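Local coordinates for 16 kDa beta-galactoside-binding lectin (Gallus gallus, PDB 1QMJ), which binds beta-galactosides such as lactose as a homodimeric galectin and may take part in regulating differentiation, at residues A[71-76]-A[102-107]. Numbering follows the deposited sequence.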
loop_
_atom_site.group_PDB
_atom_site.type_symbol
_atom_site.label_atom_id
_atom_site.label_comp_id
_atom_site.label_asym_id
_atom_site.label_seq_id
_atom_site.Cartn_x
_atom_site.Cartn_y
_atom_site.Cartn_z
ATOM N N ASP A 71 -10.776 16.004 18.599
ATOM C CA ASP A 71 -12.153 15.537 18.648
ATOM C C ASP A 71 -12.138 14.139 19.238
ATOM O O ASP A 71 -11.778 13.166 18.564
ATOM C CB ASP A 71 -12.754 15.511 17.239
ATOM C CG ASP A 71 -14.222 15.071 17.225
ATOM O OD1 ASP A 71 -14.894 15.030 18.325
ATOM O OD2 ASP A 71 -14.785 14.741 16.112
ATOM N N ARG A 72 -12.521 14.077 20.488
ATOM C CA ARG A 72 -12.560 12.821 21.235
ATOM C C ARG A 72 -13.922 12.169 21.076
ATOM O O ARG A 72 -14.960 12.815 21.261
ATOM C CB ARG A 72 -12.294 13.095 22.704
ATOM C CG ARG A 72 -10.813 13.248 22.990
ATOM C CD ARG A 72 -10.487 14.395 23.934
ATOM N NE ARG A 72 -9.055 14.481 24.185
ATOM C CZ ARG A 72 -8.389 13.596 24.925
ATOM N NH1 ARG A 72 -9.027 12.568 25.504
ATOM N NH2 ARG A 72 -7.071 13.649 25.140
ATOM N N LYS A 73 -13.871 10.898 20.736
ATOM C CA LYS A 73 -15.075 10.084 20.524
ATOM C C LYS A 73 -15.394 9.283 21.789
ATOM O O LYS A 73 -14.502 8.960 22.585
ATOM C CB LYS A 73 -14.852 9.134 19.355
ATOM C CG LYS A 73 -14.663 9.872 18.027
ATOM C CD LYS A 73 -15.874 10.727 17.640
ATOM C CE LYS A 73 -15.683 11.467 16.314
ATOM N NZ LYS A 73 -16.906 12.143 15.854
ATOM N N ALA A 74 -16.673 8.988 21.926
ATOM C CA ALA A 74 -17.211 8.252 23.081
ATOM C C ALA A 74 -17.031 6.729 22.938
ATOM O O ALA A 74 -16.698 6.030 23.903
ATOM C CB ALA A 74 -18.707 8.537 23.229
ATOM N N ASP A 75 -17.254 6.234 21.736
ATOM C CA ASP A 75 -17.151 4.786 21.449
ATOM C C ASP A 75 -15.707 4.363 21.166
ATOM O O ASP A 75 -14.939 5.091 20.523
ATOM C CB ASP A 75 -17.995 4.431 20.229
ATOM C CG ASP A 75 -19.482 4.690 20.449
ATOM O OD1 ASP A 75 -20.174 3.885 21.181
ATOM O OD2 ASP A 75 -20.043 5.713 19.902
ATOM N N PHE A 76 -15.394 3.178 21.666
ATOM C CA PHE A 76 -14.069 2.554 21.510
ATOM C C PHE A 76 -14.250 1.050 21.247
ATOM O O PHE A 76 -13.991 0.217 22.130
ATOM C CB PHE A 76 -13.239 2.760 22.777
ATOM C CG PHE A 76 -11.755 2.458 22.565
ATOM C CD1 PHE A 76 -10.953 3.348 21.839
ATOM C CD2 PHE A 76 -11.200 1.291 23.099
ATOM C CE1 PHE A 76 -9.594 3.068 21.647
ATOM C CE2 PHE A 76 -9.841 1.011 22.907
ATOM C CZ PHE A 76 -9.039 1.899 22.181
ATOM N N VAL A 102 -18.978 0.356 14.902
ATOM C CA VAL A 102 -19.280 1.778 14.882
ATOM C C VAL A 102 -18.771 2.510 13.645
ATOM O O VAL A 102 -17.801 2.095 13.009
ATOM C CB VAL A 102 -18.635 2.475 16.114
ATOM C CG1 VAL A 102 -19.152 3.886 16.261
ATOM C CG2 VAL A 102 -18.886 1.680 17.374
ATOM N N GLU A 103 -19.451 3.596 13.307
ATOM C CA GLU A 103 -19.043 4.443 12.209
ATOM C C GLU A 103 -18.671 5.769 12.863
ATOM O O GLU A 103 -19.447 6.326 13.648
ATOM C CB GLU A 103 -20.173 4.665 11.213
ATOM C CG GLU A 103 -19.853 5.734 10.177
ATOM C CD GLU A 103 -20.989 5.977 9.209
ATOM O OE1 GLU A 103 -21.933 6.721 9.563
ATOM O OE2 GLU A 103 -20.935 5.423 8.090
ATOM N N PHE A 104 -17.454 6.228 12.602
ATOM C CA PHE A 104 -16.957 7.479 13.136
ATOM C C PHE A 104 -17.035 8.499 12.023
ATOM O O PHE A 104 -16.853 8.164 10.859
ATOM C CB PHE A 104 -15.513 7.317 13.609
ATOM C CG PHE A 104 -15.359 6.383 14.784
ATOM C CD1 PHE A 104 -15.716 6.795 16.071
ATOM C CD2 PHE A 104 -14.847 5.099 14.610
ATOM C CE1 PHE A 104 -15.561 5.939 17.167
ATOM C CE2 PHE A 104 -14.688 4.234 15.702
ATOM C CZ PHE A 104 -15.046 4.657 16.983
ATOM N N GLU A 105 -17.364 9.732 12.372
ATOM C CA GLU A 105 -17.463 10.789 11.385
ATOM C C GLU A 105 -16.596 11.942 11.854
ATOM O O GLU A 105 -16.437 12.146 13.051
ATOM C CB GLU A 105 -18.918 11.226 11.231
ATOM C CG GLU A 105 -19.817 10.112 10.719
ATOM C CD GLU A 105 -21.289 10.463 10.777
ATOM O OE1 GLU A 105 -21.725 11.331 9.991
ATOM O OE2 GLU A 105 -22.012 9.863 11.606
ATOM N N PHE A 106 -16.017 12.676 10.911
ATOM C CA PHE A 106 -15.154 13.803 11.234
ATOM C C PHE A 106 -15.294 14.782 10.076
ATOM O O PHE A 106 -15.212 14.389 8.917
ATOM C CB PHE A 106 -13.701 13.316 11.368
ATOM C CG PHE A 106 -12.748 14.354 11.900
ATOM C CD1 PHE A 106 -12.802 14.755 13.231
ATOM C CD2 PHE A 106 -11.776 14.919 11.074
ATOM C CE1 PHE A 106 -11.905 15.701 13.730
ATOM C CE2 PHE A 106 -10.874 15.866 11.564
ATOM C CZ PHE A 106 -10.939 16.256 12.893
ATOM N N PRO A 107 -15.525 16.071 10.369
ATOM C CA PRO A 107 -15.675 17.060 9.298
ATOM C C PRO A 107 -14.434 17.260 8.438
ATOM O O PRO A 107 -13.307 17.282 8.943
ATOM C CB PRO A 107 -16.042 18.332 10.057
ATOM C CG PRO A 107 -15.365 18.146 11.370
ATOM C CD PRO A 107 -15.653 16.705 11.690
HETATM O O HOH W 1 -18.745 9.984 15.154
#
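K73 NZ is the polar centre here, gripped from three directions. It donates to E105 O at 2.8 Å, arriving nearly along the carbonyl axis (C=O...N angle 160°). An ordered water 2.9 Å from NZ accepts a hydrogen bond from the lysine and a second from E105 N, so NZ meets the carbonyl of E105 directly and its N-H by way of the water. D71 OD2 adds a weak salt bridge to NZ at 3.4 Å.

The lysine gets there by a bend in its chain at chi2 (-60°), after which it runs extended to NZ. Its aliphatic root meanwhile lies against F104, with CG 3.8 Å from ring atom CD1. At the edge of that ring, near its plane, sits the backbone D75 O, 3.5 Å from CE1, while P77 and F44 also pack on F104. Farther along, D75 CB meets V102 CG2 in a looser contact at 4.1 Å.

At the other end D71 approaches the rim of F106: its CB lies in the ring plane, 3.6 Å from CE1, and OD2 comes in beside CD1. Carboxylate and ring are nearly coplanar, 25° apart.

F104 and F106 are tied by backbone bonds to V97 and V95 of one sheet; D71 and K73 bond to C59 and V57 of the other. Strands 71-73 and 103-107, roughly antiparallel, thus face each other across the two sheets of the galectin beta-sandwich, joined by the K73 side chain reaching the E105 backbone and by packing on F104 and F106, and the contact includes D71 and K73 of the predicted beta-galactoside site.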